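Local coordinates for staphylococcal nuclease domain-containing protein 1 (Drosophila melanogaster, PDB 2WAC) that cleaves both DNA and RNA as an endonuclease, takes part in RNA silencing with RISC, and binds symmetrically dimethylated arginine through its Tudor domain, at residues Ser34-Asp39 with Pro104-Glu109; Ala38-Asn43 with Asn66-Ala71; Glu139-His144 with Val170-Gln175. All coordinates share one frame; numbering follows the deposited sequence.

Interaction 1: residues Ser34-Asp39 with Pro104-Glu109; sequences SKLHAD and PAFSSE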
loop_
_atom_site.group_PDB
_atom_site.type_symbol
_atom_site.label_atom_id
_atom_site.label_comp_id
_atom_site.label_asym_id
_atom_site.label_seq_id
_atom_site.Cartn_x
_atom_site.Cartn_y
_atom_site.Cartn_z
ATOM N N SER A 34 5.406 10.835 -17.913
ATOM C CA SER A 34 5.705 11.955 -18.804
ATOM C C SER A 34 5.237 11.689 -20.236
ATOM O O SER A 34 4.768 12.603 -20.918
ATOM C CB SER A 34 7.202 12.274 -18.783
ATOM O OG SER A 34 7.489 13.429 -19.552
ATOM N N LYS A 35 5.372 10.443 -20.683
ATOM C CA LYS A 35 4.937 10.046 -22.022
ATOM C C LYS A 35 3.414 9.947 -22.104
ATOM O O LYS A 35 2.821 10.291 -23.128
ATOM C CB LYS A 35 5.582 8.720 -22.435
ATOM C CG LYS A 35 7.091 8.791 -22.626
ATOM C CD LYS A 35 7.680 7.415 -22.905
ATOM C CE LYS A 35 9.201 7.443 -22.898
ATOM N NZ LYS A 35 9.767 8.345 -23.943
ATOM N N LEU A 36 2.795 9.478 -21.020
ATOM C CA LEU A 36 1.338 9.384 -20.922
ATOM C C LEU A 36 0.681 10.765 -20.918
ATOM O O LEU A 36 -0.318 10.983 -21.610
ATOM C CB LEU A 36 0.927 8.581 -19.678
ATOM C CG LEU A 36 -0.545 8.164 -19.546
ATOM C CD1 LEU A 36 -0.972 7.223 -20.671
ATOM C CD2 LEU A 36 -0.809 7.521 -18.196
ATOM N N HIS A 37 1.247 11.685 -20.138
ATOM C CA HIS A 37 0.790 13.075 -20.105
ATOM C C HIS A 37 0.820 13.711 -21.498
ATOM O O HIS A 37 -0.157 14.336 -21.917
ATOM C CB HIS A 37 1.637 13.897 -19.125
ATOM C CG HIS A 37 1.415 15.374 -19.227
ATOM N ND1 HIS A 37 0.428 16.029 -18.522
ATOM C CD2 HIS A 37 2.047 16.323 -19.957
ATOM C CE1 HIS A 37 0.464 17.316 -18.811
ATOM N NE2 HIS A 37 1.438 17.522 -19.679
ATOM N N ALA A 38 1.940 13.548 -22.200
ATOM C CA ALA A 38 2.124 14.119 -23.536
ATOM C C ALA A 38 1.184 13.494 -24.570
ATOM O O ALA A 38 0.620 14.198 -25.410
ATOM C CB ALA A 38 3.578 13.983 -23.978
ATOM N N ASP A 39 1.026 12.173 -24.490
ATOM C CA ASP A 39 0.136 11.403 -25.360
ATOM C C ASP A 39 -1.309 11.903 -25.272
ATOM O O ASP A 39 -1.957 12.148 -26.295
ATOM C CB ASP A 39 0.196 9.923 -24.960
ATOM C CG ASP A 39 -0.102 8.980 -26.114
ATOM O OD1 ASP A 39 -1.170 9.113 -26.749
ATOM O OD2 ASP A 39 0.732 8.086 -26.371
ATOM N N PRO A 104 -1.857 0.270 -25.909
ATOM C CA PRO A 104 -1.031 -0.921 -25.714
ATOM C C PRO A 104 0.430 -0.662 -25.346
ATOM O O PRO A 104 1.054 -1.517 -24.704
ATOM C CB PRO A 104 -1.133 -1.633 -27.065
ATOM C CG PRO A 104 -2.511 -1.316 -27.523
ATOM C CD PRO A 104 -2.806 0.084 -27.027
ATOM N N ALA A 105 0.962 0.500 -25.731
ATOM C CA ALA A 105 2.331 0.904 -25.385
ATOM C C ALA A 105 2.558 1.096 -23.879
ATOM O O ALA A 105 3.680 0.931 -23.394
ATOM C CB ALA A 105 2.717 2.168 -26.144
ATOM N N PHE A 106 1.495 1.441 -23.154
ATOM C CA PHE A 106 1.577 1.700 -21.712
ATOM C C PHE A 106 1.069 0.533 -20.863
ATOM O O PHE A 106 1.060 0.614 -19.635
ATOM C CB PHE A 106 0.797 2.972 -21.351
ATOM C CG PHE A 106 1.319 4.218 -22.010
ATOM C CD1 PHE A 106 2.293 4.993 -21.388
ATOM C CD2 PHE A 106 0.829 4.624 -23.249
ATOM C CE1 PHE A 106 2.777 6.150 -21.994
ATOM C CE2 PHE A 106 1.307 5.777 -23.863
ATOM C CZ PHE A 106 2.280 6.543 -23.234
ATOM N N SER A 107 0.664 -0.554 -21.517
ATOM C CA SER A 107 -0.026 -1.653 -20.836
ATOM C C SER A 107 0.857 -2.853 -20.488
ATOM O O SER A 107 0.425 -3.746 -19.754
ATOM C CB SER A 107 -1.223 -2.119 -21.672
ATOM O OG SER A 107 -2.122 -1.054 -21.918
ATOM N N SER A 108 2.084 -2.873 -21.005
ATOM C CA SER A 108 2.961 -4.036 -20.851
ATOM C C SER A 108 3.807 -4.024 -19.579
ATOM O O SER A 108 4.069 -5.081 -18.998
ATOM C CB SER A 108 3.842 -4.229 -22.091
ATOM O OG SER A 108 4.530 -3.037 -22.425
ATOM N N GLU A 109 4.235 -2.837 -19.155
ATOM C CA GLU A 109 4.964 -2.691 -17.900
ATOM C C GLU A 109 4.091 -3.083 -16.717
ATOM O O GLU A 109 2.920 -2.702 -16.638
ATOM C CB GLU A 109 5.480 -1.265 -17.731
ATOM C CG GLU A 109 6.688 -0.960 -18.590
ATOM C CD GLU A 109 6.848 0.516 -18.848
ATOM O OE1 GLU A 109 7.360 1.229 -17.960
ATOM O OE2 GLU A 109 6.466 0.967 -19.947
#

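Interaction 2: residues Ala38-Asn43 with Asn66-Ala71; sequences ADFQSN and NQWYRA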
loop_
_atom_site.group_PDB
_atom_site.type_symbol
_atom_site.label_atom_id
_atom_site.label_comp_id
_atom_site.label_asym_id
_atom_site.label_seq_id
_atom_site.Cartn_x
_atom_site.Cartn_y
_atom_site.Cartn_z
ATOM N N ALA A 38 1.940 13.548 -22.200
ATOM C CA ALA A 38 2.124 14.119 -23.536
ATOM C C ALA A 38 1.184 13.494 -24.570
ATOM O O ALA A 38 0.620 14.198 -25.410
ATOM C CB ALA A 38 3.578 13.983 -23.978
ATOM N N ASP A 39 1.026 12.173 -24.490
ATOM C CA ASP A 39 0.136 11.403 -25.360
ATOM C C ASP A 39 -1.309 11.903 -25.272
ATOM O O ASP A 39 -1.957 12.148 -26.295
ATOM C CB ASP A 39 0.196 9.923 -24.960
ATOM C CG ASP A 39 -0.102 8.980 -26.114
ATOM O OD1 ASP A 39 -1.170 9.113 -26.749
ATOM O OD2 ASP A 39 0.732 8.086 -26.371
ATOM N N PHE A 40 -1.793 12.061 -24.040
ATOM C CA PHE A 40 -3.180 12.441 -23.771
ATOM C C PHE A 40 -3.441 13.946 -23.873
ATOM O O PHE A 40 -4.591 14.387 -23.853
ATOM C CB PHE A 40 -3.625 11.891 -22.410
ATOM C CG PHE A 40 -4.125 10.470 -22.463
ATOM C CD1 PHE A 40 -3.302 9.438 -22.914
ATOM C CD2 PHE A 40 -5.418 10.161 -22.061
ATOM C CE1 PHE A 40 -3.764 8.125 -22.967
ATOM C CE2 PHE A 40 -5.887 8.850 -22.107
ATOM C CZ PHE A 40 -5.059 7.833 -22.565
ATOM N N GLN A 41 -2.369 14.728 -23.977
ATOM C CA GLN A 41 -2.473 16.155 -24.265
ATOM C C GLN A 41 -2.513 16.365 -25.779
ATOM O O GLN A 41 -3.255 17.215 -26.277
ATOM C CB GLN A 41 -1.299 16.919 -23.640
ATOM C CG GLN A 41 -1.307 18.423 -23.891
ATOM C CD GLN A 41 -0.227 19.154 -23.117
ATOM O OE1 GLN A 41 -0.240 19.185 -21.884
ATOM N NE2 GLN A 41 0.710 19.757 -23.840
ATOM N N SER A 42 -1.714 15.577 -26.498
ATOM C CA SER A 42 -1.663 15.620 -27.961
ATOM C C SER A 42 -2.935 15.053 -28.589
ATOM O O SER A 42 -3.438 15.593 -29.575
ATOM C CB SER A 42 -0.432 14.865 -28.478
ATOM O OG SER A 42 -0.363 14.899 -29.894
ATOM N N ASN A 43 -3.443 13.964 -28.015
ATOM C CA ASN A 43 -4.681 13.345 -28.477
ATOM C C ASN A 43 -5.624 13.052 -27.304
ATOM O O ASN A 43 -5.705 11.910 -26.840
ATOM C CB ASN A 43 -4.378 12.072 -29.281
ATOM C CG ASN A 43 -5.565 11.598 -30.116
ATOM O OD1 ASN A 43 -6.481 12.365 -30.420
ATOM N ND2 ASN A 43 -5.543 10.326 -30.498
ATOM N N ASN A 66 -6.786 16.199 -12.327
ATOM C CA ASN A 66 -7.179 16.069 -13.739
ATOM C C ASN A 66 -6.080 15.527 -14.660
ATOM O O ASN A 66 -6.092 15.776 -15.866
ATOM C CB ASN A 66 -7.779 17.377 -14.293
ATOM C CG ASN A 66 -9.173 17.656 -13.755
ATOM O OD1 ASN A 66 -9.834 16.777 -13.199
ATOM N ND2 ASN A 66 -9.635 18.890 -13.920
ATOM N N GLN A 67 -5.141 14.777 -14.089
ATOM C CA GLN A 67 -4.105 14.124 -14.884
ATOM C C GLN A 67 -4.448 12.652 -15.105
ATOM O O GLN A 67 -5.208 12.059 -14.332
ATOM C CB GLN A 67 -2.718 14.291 -14.245
ATOM C CG GLN A 67 -2.289 15.748 -13.988
ATOM C CD GLN A 67 -2.374 16.642 -15.220
ATOM O OE1 GLN A 67 -1.979 16.253 -16.321
ATOM N NE2 GLN A 67 -2.884 17.855 -15.031
ATOM N N TRP A 68 -3.897 12.076 -16.171
ATOM C CA TRP A 68 -4.192 10.698 -16.562
ATOM C C TRP A 68 -3.187 9.708 -15.959
ATOM O O TRP A 68 -1.974 9.921 -16.030
ATOM C CB TRP A 68 -4.224 10.578 -18.090
ATOM C CG TRP A 68 -5.346 11.353 -18.752
ATOM C CD1 TRP A 68 -5.292 12.634 -19.230
ATOM C CD2 TRP A 68 -6.679 10.887 -19.009
ATOM N NE1 TRP A 68 -6.507 12.993 -19.767
ATOM C CE2 TRP A 68 -7.376 11.940 -19.646
ATOM C CE3 TRP A 68 -7.351 9.681 -18.765
ATOM C CZ2 TRP A 68 -8.716 11.826 -20.039
ATOM C CZ3 TRP A 68 -8.686 9.566 -19.158
ATOM C CH2 TRP A 68 -9.351 10.636 -19.788
ATOM N N TYR A 69 -3.711 8.636 -15.360
ATOM C CA TYR A 69 -2.904 7.594 -14.717
ATOM C C TYR A 69 -3.307 6.201 -15.223
ATOM O O TYR A 69 -4.415 6.018 -15.729
ATOM C CB TYR A 69 -3.085 7.636 -13.192
ATOM C CG TYR A 69 -2.624 8.908 -12.504
ATOM C CD1 TYR A 69 -3.363 10.087 -12.597
ATOM C CD2 TYR A 69 -1.466 8.920 -11.727
ATOM C CE1 TYR A 69 -2.946 11.254 -11.964
ATOM C CE2 TYR A 69 -1.043 10.082 -11.082
ATOM C CZ TYR A 69 -1.789 11.244 -11.207
ATOM O OH TYR A 69 -1.377 12.393 -10.572
ATOM N N ARG A 70 -2.411 5.224 -15.085
ATOM C CA ARG A 70 -2.753 3.827 -15.361
ATOM C C ARG A 70 -3.646 3.308 -14.237
ATOM O O ARG A 70 -3.376 3.560 -13.059
ATOM C CB ARG A 70 -1.502 2.952 -15.478
ATOM C CG ARG A 70 -0.538 3.347 -16.585
ATOM C CD ARG A 70 0.344 2.175 -16.998
ATOM N NE ARG A 70 1.193 1.680 -15.914
ATOM C CZ ARG A 70 1.924 0.569 -15.974
ATOM N NH1 ARG A 70 1.917 -0.184 -17.068
ATOM N NH2 ARG A 70 2.663 0.206 -14.933
ATOM N N ALA A 71 -4.710 2.596 -14.596
ATOM C CA ALA A 71 -5.681 2.141 -13.605
ATOM C C ALA A 71 -6.312 0.803 -13.963
ATOM O O ALA A 71 -6.493 0.486 -15.137
ATOM C CB ALA A 71 -6.762 3.202 -13.393
#

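Interaction 3: residues Glu139-His144 with Val170-Gln175; sequences EDVLNH and VDFGKQ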
loop_
_atom_site.group_PDB
_atom_site.type_symbol
_atom_site.label_atom_id
_atom_site.label_comp_id
_atom_site.label_asym_id
_atom_site.label_seq_id
_atom_site.Cartn_x
_atom_site.Cartn_y
_atom_site.Cartn_z
ATOM N N GLU A 139 2.857 8.400 9.651
ATOM C CA GLU A 139 3.894 9.357 10.024
ATOM C C GLU A 139 5.283 8.716 9.956
ATOM O O GLU A 139 6.261 9.375 9.601
ATOM C CB GLU A 139 3.635 9.921 11.424
ATOM C CG GLU A 139 4.328 11.253 11.686
ATOM C CD GLU A 139 4.228 11.707 13.131
ATOM O OE1 GLU A 139 3.200 11.430 13.786
ATOM O OE2 GLU A 139 5.184 12.350 13.612
ATOM N N ASP A 140 5.351 7.429 10.294
ATOM C CA ASP A 140 6.593 6.659 10.244
ATOM C C ASP A 140 7.120 6.450 8.822
ATOM O O ASP A 140 8.301 6.679 8.559
ATOM C CB ASP A 140 6.405 5.290 10.914
ATOM C CG ASP A 140 6.309 5.372 12.432
ATOM O OD1 ASP A 140 6.717 6.399 13.019
ATOM O OD2 ASP A 140 5.829 4.394 13.041
ATOM N N VAL A 141 6.247 6.020 7.911
ATOM C CA VAL A 141 6.708 5.483 6.621
ATOM C C VAL A 141 6.200 6.154 5.338
ATOM O O VAL A 141 6.858 6.051 4.300
ATOM C CB VAL A 141 6.475 3.938 6.511
ATOM C CG1 VAL A 141 7.130 3.200 7.676
ATOM C CG2 VAL A 141 4.987 3.601 6.423
ATOM N N LEU A 142 5.048 6.823 5.389
ATOM C CA LEU A 142 4.450 7.353 4.155
ATOM C C LEU A 142 5.375 8.345 3.443
ATOM O O LEU A 142 5.825 9.328 4.036
ATOM C CB LEU A 142 3.059 7.956 4.392
ATOM C CG LEU A 142 2.241 8.272 3.129
ATOM C CD1 LEU A 142 1.690 7.007 2.479
ATOM C CD2 LEU A 142 1.113 9.232 3.450
ATOM N N ASN A 143 5.654 8.047 2.172
ATOM C CA ASN A 143 6.568 8.818 1.309
ATOM C C ASN A 143 8.050 8.698 1.667
ATOM O O ASN A 143 8.887 9.424 1.121
ATOM C CB ASN A 143 6.164 10.297 1.233
ATOM C CG ASN A 143 4.733 10.489 0.791
ATOM O OD1 ASN A 143 4.027 11.344 1.319
ATOM N ND2 ASN A 143 4.294 9.698 -0.185
ATOM N N HIS A 144 8.370 7.777 2.571
ATOM C CA HIS A 144 9.744 7.591 3.021
ATOM C C HIS A 144 10.419 6.398 2.366
ATOM O O HIS A 144 9.767 5.410 2.023
ATOM C CB HIS A 144 9.804 7.437 4.544
ATOM C CG HIS A 144 9.404 8.668 5.297
ATOM N ND1 HIS A 144 9.114 8.650 6.644
ATOM C CD2 HIS A 144 9.238 9.949 4.893
ATOM C CE1 HIS A 144 8.794 9.870 7.040
ATOM N NE2 HIS A 144 8.859 10.676 5.995
ATOM N N VAL A 170 15.406 0.076 12.931
ATOM C CA VAL A 170 14.189 -0.186 13.703
ATOM C C VAL A 170 13.086 -0.747 12.804
ATOM O O VAL A 170 12.758 -0.169 11.763
ATOM C CB VAL A 170 13.683 1.076 14.465
ATOM C CG1 VAL A 170 12.328 0.818 15.122
ATOM C CG2 VAL A 170 14.696 1.513 15.516
ATOM N N ASP A 171 12.547 -1.893 13.220
ATOM C CA ASP A 171 11.369 -2.512 12.620
ATOM C C ASP A 171 10.142 -1.670 12.984
ATOM O O ASP A 171 9.753 -1.608 14.153
ATOM C CB ASP A 171 11.240 -3.949 13.159
ATOM C CG ASP A 171 10.018 -4.696 12.627
ATOM O OD1 ASP A 171 9.070 -4.065 12.122
ATOM O OD2 ASP A 171 10.002 -5.938 12.734
ATOM N N PHE A 172 9.543 -1.023 11.983
ATOM C CA PHE A 172 8.425 -0.094 12.205
ATOM C C PHE A 172 7.161 -0.746 12.774
ATOM O O PHE A 172 6.529 -0.186 13.673
ATOM C CB PHE A 172 8.091 0.688 10.927
ATOM C CG PHE A 172 9.069 1.789 10.608
ATOM C CD1 PHE A 172 9.171 2.913 11.427
ATOM C CD2 PHE A 172 9.875 1.712 9.477
ATOM C CE1 PHE A 172 10.069 3.935 11.129
ATOM C CE2 PHE A 172 10.774 2.734 9.168
ATOM C CZ PHE A 172 10.870 3.845 9.996
ATOM N N GLY A 173 6.797 -1.917 12.253
ATOM C CA GLY A 173 5.644 -2.672 12.755
ATOM C C GLY A 173 5.795 -3.106 14.205
ATOM O O GLY A 173 4.845 -3.025 14.987
ATOM N N LYS A 174 6.994 -3.566 14.558
ATOM C CA LYS A 174 7.305 -3.974 15.928
ATOM C C LYS A 174 7.272 -2.782 16.883
ATOM O O LYS A 174 6.824 -2.906 18.025
ATOM C CB LYS A 174 8.671 -4.665 15.989
ATOM C CG LYS A 174 8.992 -5.299 17.335
ATOM C CD LYS A 174 10.381 -5.909 17.349
ATOM C CE LYS A 174 10.700 -6.496 18.712
ATOM N NZ LYS A 174 12.029 -7.179 18.739
ATOM N N GLN A 175 7.752 -1.632 16.412
ATOM C CA GLN A 175 7.727 -0.399 17.199
ATOM C C GLN A 175 6.294 0.006 17.553
ATOM O O GLN A 175 6.043 0.483 18.659
ATOM C CB GLN A 175 8.450 0.738 16.470
ATOM C CG GLN A 175 8.774 1.935 17.365
ATOM C CD GLN A 175 9.566 3.014 16.652
ATOM O OE1 GLN A 175 9.098 3.613 15.684
ATOM N NE2 GLN A 175 10.773 3.274 17.138
#

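Interaction 1: residues Ser34-Asp39 with Pro104-Glu109
Phe106 reaches from a loop of the extended Tudor domain onto helix 26-42, where it meets Lys35, Leu36 and Asp39, and Leu32 one turn before Leu36. The loop 104-109 joins strand 99-101 of the five-stranded Tudor sheet to strand 113-118 of the neighbouring sheet. Near its start, Ser107 N makes a weak backbone bond to Pro104 O (3.4 Å). Between these two residues stands Phe106, its CG anti to the carbonyl carbon (chi1 -62°), a setting that aims the ring at the helix. Over one face sits a single methyl: Leu36 CD1 lies 3.9 Å from the centroid of the Phe106 ring and only 4° off its normal, a CH-pi contact with the methyl almost straight above the ring centre. The far end of the ring abuts the helix backbone, with Phe106 CE1 3.5 Å from Leu36 N and Phe106 CZ 3.8 Å from Lys35 C. Lys35 adds its CB here, while the rest of its chain leads away from the loop. Asp39 completes the contact at the ring edge: its carboxylate plane is turned 73° from the ring, and OD2 lies in the ring plane, 3.5 Å from Phe106 CE2. Farther along, Glu109 also packs on Leu32, as Phe106 does, and its OE1 is hydrogen-bonded to Tyr112 OH.

Interaction 2: residues Ala38-Asn43 with Asn66-Ala71
Phe40 and Trp68 account for the whole of this contact, in which the last turn of helix 26-42 packs against the start of strand 68-77 in the Tudor domain's antiparallel sheet. Their CA atoms are 7.5 Å apart, and the two side chains cross at about a right angle. The tight part is Phe40 CD2 and CE2 set over one face of the indole, the phenyl ring oblique to it. Phe40 CD2 comes down 3.3 Å above the indole plane, toward its rim, and is 3.4 Å from Trp68 CD2. Next to it, Phe40 CE2 reaches the six-membered ring, 3.7 Å from Trp68 CE3. The planes of the Phe40 ring and the five-membered ring of Trp68 are inclined at 47°, so the pair is neither a parallel stack nor a T-shape. Phe40 CB adds a CH-pi contact over the same five-membered ring, 4.1 Å from its centroid. Trp68 takes up its place with CG anti to the carbonyl carbon (chi1 -65°), which carries the indole toward the helix end.

Around this pair, Pro45, Ala59 and Ala100 each touch both aromatic side chains, tying the helix end to strands 57-61 and 99-101. The solvent side is different: Gln41 and Ser42 on the helix, and Asn43 just past it, are exposed and make no contact with 66-71. On the strand side, Asn66 is likewise exposed, although its OD1 bonds Arg98. Residues 66-71 lie within the region involved in dimethylarginine binding, so Phe40 packs against part of it. Past the helix end, Asn43 is the first residue to leave helical geometry, and its N still donates to Asp39 O over 2.9 Å.

Interaction 3: residues Glu139-His144 with Val170-Gln175
The Phe172 ring is held between two unlike groups: Val141 CG1 lies over one face, and Val170 O of its own segment lies over the opposite face, toward the rim. The contact belongs to the staphylococcal nuclease-like (SN5) part of this Tudor-SN fragment. The methyl makes a CH-pi contact, 3.9 Å from the Phe172 centroid and 22° off the normal, with its closest approach of 3.6 Å to Phe172 CD2. Val141 presents this methyl by holding CG1 anti to the carbonyl carbon. Asp140 approaches obliquely, through its aliphatic part: CB is 3.7 Å from Phe172 CD1, and its carboxylate plane is inclined 29° to the ring. With an alanine in place of Phe172, Val141 CG1 and Asp140 CB would probably lose their aromatic partner, opening a gap between the two helix ends.

The backbones on both sides are shaped by local bonds. Helix 127-141 ends in a type II beta turn from Val141 to His144, closed by His144 N to Val141 O (2.9 Å). The His144 side chain turns back on the same helix end, its ND1 donating over 2.9 Å to Asp140 O from above the carbonyl plane. In the other segment, Asp171 is the N-cap of helix 172-178: its OD1 accepts from Lys174 N over 3.2 Å in a nearly straight bond (170°), met from above the carboxylate plane. Asp171 OD2 is held by Tyr199 OH.

The contact thus joins the C-terminal end of helix 127-141 to the N-terminal end of helix 172-178, beside the mixed sheet. Val141 also packs on Val9 and Ile12 of strand 5-12, Phe172 pairs by its backbone with Leu163 of strand 159-164, and Lys174 lies against helix 193-208.

Interactions 1 and 2 are neighbours on helix 26-42, sharing Ala38 and Asp39, with centres about 8 Å apart. Arg70 links them: its NH1 lies 2.8 Å from Phe106 O and 2.7 Å from Glu109 O, probable hydrogen bonds, while its NH2 forms a salt bridge with Asp87. Leu36 CD2 also packs 3.4 Å from Trp68 O. The helix thus connects the loop 104-109 to residues 66-71, part of the region involved in dimethylarginine binding. Interaction 3 lies in the nuclease-like part, away from that region and across the chain's centre; its centre is about 32 Å from that of interaction 1 and 33 Å from that of interaction 2, with nearest atoms about 18 and 12 Å away.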